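Local coordinates for protein LRA-12 (Uncultured bacterium, PDB 5AEB) that hydrolyses beta-lactam antibiotics, carbapenems among them, as a class B3 metallo-beta-lactamase with two zinc ions in its active site, at residues A[165-170]-A[182-187]; A[220-225]-A[247-252]. All blocks are in the same frame, centred on the assembly; numbering follows the deposited sequence.

Contact 1 of 2, residues A[165-170]-A[182-187]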
loop_
_atom_site.group_PDB
_atom_site.type_symbol
_atom_site.label_atom_id
_atom_site.label_comp_id
_atom_site.label_asym_id
_atom_site.label_seq_id
_atom_site.Cartn_x
_atom_site.Cartn_y
_atom_site.Cartn_z
ATOM N N SER A 165 -6.363 -7.407 -0.557
ATOM C CA SER A 165 -5.848 -6.127 -0.082
ATOM C C SER A 165 -5.683 -6.173 1.449
ATOM O O SER A 165 -6.388 -6.926 2.163
ATOM C CB SER A 165 -6.652 -4.914 -0.588
ATOM O OG SER A 165 -8.047 -5.141 -0.596
ATOM N N CYS A 166 -4.733 -5.384 1.945
ATOM C CA CYS A 166 -4.275 -5.552 3.323
ATOM C C CYS A 166 -3.615 -4.290 3.845
ATOM O O CYS A 166 -3.209 -3.417 3.081
ATOM C CB CYS A 166 -3.281 -6.733 3.407
ATOM S SG CYS A 166 -1.825 -6.465 2.361
ATOM N N SER A 167 -3.512 -4.208 5.161
ATOM C CA SER A 167 -2.837 -3.105 5.808
ATOM C C SER A 167 -1.699 -3.712 6.663
ATOM O O SER A 167 -1.686 -4.930 6.915
ATOM C CB SER A 167 -3.848 -2.373 6.690
ATOM O OG SER A 167 -4.877 -1.784 5.900
ATOM N N PHE A 168 -0.786 -2.861 7.102
ATOM C CA PHE A 168 0.294 -3.243 7.979
ATOM C C PHE A 168 0.304 -2.335 9.197
ATOM O O PHE A 168 0.230 -1.116 9.094
ATOM C CB PHE A 168 1.667 -3.217 7.281
ATOM C CG PHE A 168 1.717 -4.041 6.039
ATOM C CD1 PHE A 168 2.002 -5.395 6.103
ATOM C CD2 PHE A 168 1.419 -3.471 4.808
ATOM C CE1 PHE A 168 2.018 -6.175 4.943
ATOM C CE2 PHE A 168 1.437 -4.224 3.658
ATOM C CZ PHE A 168 1.718 -5.588 3.728
ATOM N N LEU A 169 0.375 -2.974 10.348
ATOM C CA LEU A 169 0.427 -2.325 11.638
ATOM C C LEU A 169 1.789 -2.649 12.275
ATOM O O LEU A 169 2.189 -3.833 12.368
ATOM C CB LEU A 169 -0.707 -2.887 12.501
ATOM C CG LEU A 169 -1.028 -2.345 13.892
ATOM C CD1 LEU A 169 -1.520 -0.905 13.750
ATOM C CD2 LEU A 169 -2.130 -3.272 14.466
ATOM N N PHE A 170 2.517 -1.598 12.666
ATOM C CA PHE A 170 3.838 -1.760 13.290
ATOM C C PHE A 170 4.243 -0.552 14.121
ATOM O O PHE A 170 3.800 0.578 13.855
ATOM C CB PHE A 170 4.945 -2.047 12.255
ATOM C CG PHE A 170 5.309 -0.862 11.414
ATOM C CD1 PHE A 170 4.460 -0.433 10.377
ATOM C CD2 PHE A 170 6.496 -0.160 11.652
ATOM C CE1 PHE A 170 4.771 0.682 9.607
ATOM C CE2 PHE A 170 6.831 0.943 10.861
ATOM C CZ PHE A 170 5.973 1.372 9.850
ATOM N N LEU A 182 -0.233 2.608 11.224
ATOM C CA LEU A 182 -1.057 1.841 10.274
ATOM C C LEU A 182 -0.787 2.282 8.844
ATOM O O LEU A 182 -1.007 3.460 8.479
ATOM C CB LEU A 182 -2.542 2.060 10.548
ATOM C CG LEU A 182 -3.599 1.370 9.671
ATOM C CD1 LEU A 182 -3.499 -0.144 9.731
ATOM C CD2 LEU A 182 -4.964 1.833 10.125
ATOM N N ILE A 183 -0.280 1.364 8.038
ATOM C CA ILE A 183 -0.219 1.613 6.603
ATOM C C ILE A 183 -1.498 0.991 6.097
ATOM O O ILE A 183 -1.588 -0.228 6.010
ATOM C CB ILE A 183 0.993 0.959 5.944
ATOM C CG1 ILE A 183 2.300 1.525 6.551
ATOM C CG2 ILE A 183 0.913 1.126 4.424
ATOM C CD1 ILE A 183 3.547 0.827 6.053
ATOM N N ALA A 184 -2.511 1.821 5.827
ATOM C CA ALA A 184 -3.852 1.280 5.584
ATOM C C ALA A 184 -4.148 1.188 4.117
ATOM O O ALA A 184 -3.817 2.108 3.321
ATOM C CB ALA A 184 -4.929 2.129 6.261
ATOM N N ASN A 185 -4.786 0.085 3.736
ATOM C CA ASN A 185 -5.426 0.096 2.446
ATOM C C ASN A 185 -6.904 0.465 2.611
ATOM O O ASN A 185 -7.693 -0.348 3.076
ATOM C CB ASN A 185 -5.269 -1.212 1.705
ATOM C CG ASN A 185 -5.557 -1.031 0.240
ATOM O OD1 ASN A 185 -6.671 -1.341 -0.228
ATOM N ND2 ASN A 185 -4.621 -0.387 -0.464
ATOM N N MET A 186 -7.277 1.685 2.238
ATOM C CA MET A 186 -8.681 2.158 2.427
ATOM C C MET A 186 -9.642 1.316 1.545
ATOM O O MET A 186 -9.328 1.044 0.384
ATOM C CB MET A 186 -8.811 3.663 2.120
ATOM C CG MET A 186 -7.819 4.546 2.905
ATOM S SD MET A 186 -7.792 4.132 4.658
ATOM C CE MET A 186 -9.272 4.967 5.237
ATOM N N PRO A 187 -10.803 0.900 2.094
ATOM C CA PRO A 187 -11.747 0.055 1.341
ATOM C C PRO A 187 -12.582 0.853 0.346
ATOM O O PRO A 187 -13.783 1.000 0.508
ATOM C CB PRO A 187 -12.632 -0.537 2.442
ATOM C CG PRO A 187 -12.639 0.540 3.492
ATOM C CD PRO A 187 -11.258 1.123 3.485
#

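Contact 2 of 2, residues A[220-225]-A[247-252]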
loop_
_atom_site.group_PDB
_atom_site.type_symbol
_atom_site.label_atom_id
_atom_site.label_comp_id
_atom_site.label_asym_id
_atom_site.label_seq_id
_atom_site.Cartn_x
_atom_site.Cartn_y
_atom_site.Cartn_z
ATOM N N PHE A 220 -3.954 3.196 16.571
ATOM C CA PHE A 220 -2.644 3.599 16.073
ATOM C C PHE A 220 -2.498 5.119 16.348
ATOM O O PHE A 220 -3.506 5.836 16.625
ATOM C CB PHE A 220 -2.572 3.346 14.549
ATOM C CG PHE A 220 -3.776 3.875 13.813
ATOM C CD1 PHE A 220 -3.855 5.225 13.442
ATOM C CD2 PHE A 220 -4.858 3.031 13.527
ATOM C CE1 PHE A 220 -5.004 5.726 12.809
ATOM C CE2 PHE A 220 -5.985 3.531 12.889
ATOM C CZ PHE A 220 -6.074 4.875 12.536
ATOM N N ASP A 221 -1.268 5.596 16.233
ATOM C CA ASP A 221 -0.944 6.996 16.403
ATOM C C ASP A 221 -0.994 7.694 15.046
ATOM O O ASP A 221 -1.501 8.802 14.938
ATOM C CB ASP A 221 0.452 7.104 17.015
ATOM C CG ASP A 221 0.518 6.485 18.413
ATOM O OD1 ASP A 221 -0.356 6.870 19.252
ATOM O OD2 ASP A 221 1.395 5.616 18.684
ATOM N N ILE A 222 -0.489 7.006 14.017
ATOM C CA ILE A 222 -0.345 7.531 12.660
ATOM C C ILE A 222 -0.899 6.534 11.632
ATOM O O ILE A 222 -0.674 5.314 11.736
ATOM C CB ILE A 222 1.152 7.819 12.351
ATOM C CG1 ILE A 222 1.664 8.949 13.282
ATOM C CG2 ILE A 222 1.396 8.073 10.854
ATOM C CD1 ILE A 222 3.162 9.152 13.195
ATOM N N TRP A 223 -1.681 7.048 10.687
ATOM C CA TRP A 223 -2.138 6.245 9.581
ATOM C C TRP A 223 -1.670 6.871 8.302
ATOM O O TRP A 223 -1.628 8.124 8.156
ATOM C CB TRP A 223 -3.647 6.069 9.575
ATOM C CG TRP A 223 -4.455 7.313 9.270
ATOM C CD1 TRP A 223 -4.673 8.399 10.107
ATOM C CD2 TRP A 223 -5.198 7.630 8.033
ATOM N NE1 TRP A 223 -5.448 9.334 9.493
ATOM C CE2 TRP A 223 -5.804 8.937 8.249
ATOM C CE3 TRP A 223 -5.409 6.979 6.815
ATOM C CZ2 TRP A 223 -6.584 9.569 7.276
ATOM C CZ3 TRP A 223 -6.204 7.612 5.850
ATOM C CH2 TRP A 223 -6.784 8.877 6.081
ATOM N N VAL A 224 -1.287 6.017 7.382
ATOM C CA VAL A 224 -1.018 6.461 6.028
ATOM C C VAL A 224 -1.794 5.538 5.099
ATOM O O VAL A 224 -2.365 4.530 5.552
ATOM C CB VAL A 224 0.493 6.440 5.702
ATOM C CG1 VAL A 224 1.257 7.416 6.597
ATOM C CG2 VAL A 224 1.020 5.022 5.869
ATOM N N ALA A 225 -1.813 5.848 3.804
ATOM C CA ALA A 225 -2.645 5.066 2.889
ATOM C C ALA A 225 -1.929 4.781 1.571
ATOM O O ALA A 225 -0.786 5.198 1.384
ATOM C CB ALA A 225 -4.003 5.747 2.680
ATOM N N SER A 247 2.100 15.720 12.657
ATOM C CA SER A 247 1.217 16.159 11.585
ATOM C C SER A 247 0.477 15.002 10.905
ATOM O O SER A 247 -0.503 15.218 10.170
ATOM C CB SER A 247 1.934 17.058 10.583
ATOM O OG SER A 247 3.231 16.579 10.302
ATOM N N PHE A 248 0.897 13.776 11.222
ATOM C CA PHE A 248 0.268 12.575 10.698
ATOM C C PHE A 248 -0.669 11.884 11.695
ATOM O O PHE A 248 -1.266 10.849 11.394
ATOM C CB PHE A 248 1.345 11.629 10.128
ATOM C CG PHE A 248 2.038 12.193 8.922
ATOM C CD1 PHE A 248 1.434 12.144 7.672
ATOM C CD2 PHE A 248 3.275 12.819 9.043
ATOM C CE1 PHE A 248 2.072 12.691 6.568
ATOM C CE2 PHE A 248 3.918 13.355 7.949
ATOM C CZ PHE A 248 3.310 13.310 6.712
ATOM N N MET A 249 -0.801 12.482 12.879
ATOM C CA MET A 249 -1.769 12.038 13.859
ATOM C C MET A 249 -3.119 12.658 13.482
ATOM O O MET A 249 -3.276 13.884 13.508
ATOM C CB MET A 249 -1.319 12.406 15.266
ATOM C CG MET A 249 -0.075 11.645 15.754
ATOM S SD MET A 249 0.381 12.145 17.462
ATOM C CE MET A 249 1.881 11.171 17.619
ATOM N N ASP A 250 -4.086 11.821 13.105
ATOM C CA ASP A 250 -5.310 12.324 12.448
ATOM C C ASP A 250 -6.414 11.280 12.505
ATOM O O ASP A 250 -6.884 10.787 11.475
ATOM C CB ASP A 250 -4.982 12.741 10.985
ATOM C CG ASP A 250 -6.184 13.321 10.228
ATOM O OD1 ASP A 250 -7.094 13.905 10.864
ATOM O OD2 ASP A 250 -6.239 13.177 8.977
ATOM N N ARG A 251 -6.826 10.931 13.718
ATOM C CA ARG A 251 -7.887 9.990 13.874
ATOM C C ARG A 251 -9.186 10.453 13.208
ATOM O O ARG A 251 -9.853 9.644 12.547
ATOM C CB ARG A 251 -8.077 9.633 15.350
ATOM C CG ARG A 251 -9.103 8.538 15.594
ATOM C CD ARG A 251 -8.710 7.225 14.955
ATOM N NE ARG A 251 -9.903 6.385 14.796
ATOM C CZ ARG A 251 -9.917 5.061 14.915
ATOM N NH1 ARG A 251 -8.795 4.384 15.178
ATOM N NH2 ARG A 251 -11.061 4.407 14.733
ATOM N N LYS A 252 -9.518 11.742 13.339
ATOM C CA LYS A 252 -10.727 12.303 12.702
ATOM C C LYS A 252 -10.693 12.060 11.191
ATOM O O LYS A 252 -11.704 11.651 10.617
ATOM C CB LYS A 252 -10.918 13.811 12.978
ATOM C CG LYS A 252 -12.312 14.301 12.590
ATOM C CD LYS A 252 -12.601 15.764 12.899
ATOM C CE LYS A 252 -11.554 16.667 12.280
ATOM N NZ LYS A 252 -11.534 16.569 10.811
HETATM O O HOH W 1 -3.804 9.072 13.437
HETATM O O HOH W 2 -2.053 10.865 8.760
#

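Contact 1 of 2, residues A[165-170]-A[182-187]
Phe168 and Ile183 face each other as an antiparallel hydrogen-bonded pair in the beta hairpin of strands 166-173 and 178-184, part of the second sheet of the metallo-beta-lactamase alpha-beta/beta-alpha sandwich. Phe168 N donates to Ile183 O at 3.0 Å, and Ile183 N returns a bond of 2.7 Å to Phe168 O with a C=O...N angle of 161°. Leu169 and Leu182 form the adjacent non-hydrogen-bonded pair, their side chains on the face opposite Phe168 and Ile183. Leu182 CG lies anti to its backbone N (chi1 179°), and its CD1 branch reaches diagonally across to Ser167 CB, 3.8 Å away. On the Phe168 face, Ile183 CD1 meets the Phe170 ring at CE1, 3.8 Å away, the two side chains slanting across each other.

At the metal end, residues 165-166, where strand 166-173 begins, lie opposite Asn185, just past Ala184. Cys166 O rests against Asn185 CB, and Asn185 CG passes near Ser165 CB. The Asn185 side chain sits beside Gln84 and about 6 Å from a bound zinc ion, while Ser165 lies beside His161; both neighbours are zinc ligands. Farther out, strand 151-157 borders 166-173, and helix 204-216 touches Ser167 and Ala184 through Met215. Ser165 OG is tied into the loop that precedes strand 166-173, hydrogen-bonded to Thr162 N and His158 O.

Contact 2 of 2, residues A[220-225]-A[247-252]
Trp223 reaches from strand 222-225, an outermost strand of the second sheet of the metallo-beta-lactamase sandwich, to the N-terminal end of helix 251-267, where its indole meets Asp250. The direct hydrogen bond runs from Trp223 NE1 to Asp250 O at 2.8 Å. It is bent, 136° at the hydrogen, and the donor stands above the carbonyl plane.

Two waters add bridges between the backbones. Water 1 donates to Asp221 O and accepts from Asp250 N. Water 2 donates to Phe248 O at 2.7 Å and also to Trp223 O, and lies over one face of the indole, offset toward its rim. Met249 CA makes a CA-H...O contact with the same Asp221 O that accepts from water 1.

Apolar contacts gather around Ile222. Its CG2, anti to the backbone N, meets Phe248 CB at 3.6 Å, whereas CG1 approaches Met249 CG at 4.1 Å. The Phe248 ring leads away from strand 222-225 toward Ile26 and helix 233-236.

Charged groups lie near the helix start. Asp250 is the N-cap: OD1 accepts from Gly253 N, and OD2 forms a salt bridge with Lys236. Arg251 bends at chi2 (62°), bringing its guanidinium back to Phe220 with the two planes 15° apart; NH1 bonds to Leu218 O and NH2 forms a salt bridge with Asp255. Arg251 NH1 lies 3.7 Å from Phe220 CE2.

The centres of the two contacts are 12 Å apart, and contact 1 closes along the chain before contact 2 opens. They meet in the five-stranded sheet, where strand 178-184 of contact 1 runs parallel to strand 222-225 of contact 2. Ala184 N to Val224 O and Leu182 N to Ile222 O are probable hydrogen bonds between them, and Leu182 packs on Phe220. Contact 1 lies in the interior beside the zinc ligands; contact 2 lies farther out and joins the sheet to helix 251-267. Tyr254 of this helix touches Leu182, Phe220 and Trp223, connecting the carboxy-terminal helix with both contacts and with the sheet in which the start of 166-173 and the end of 178-184 lie near the zinc site.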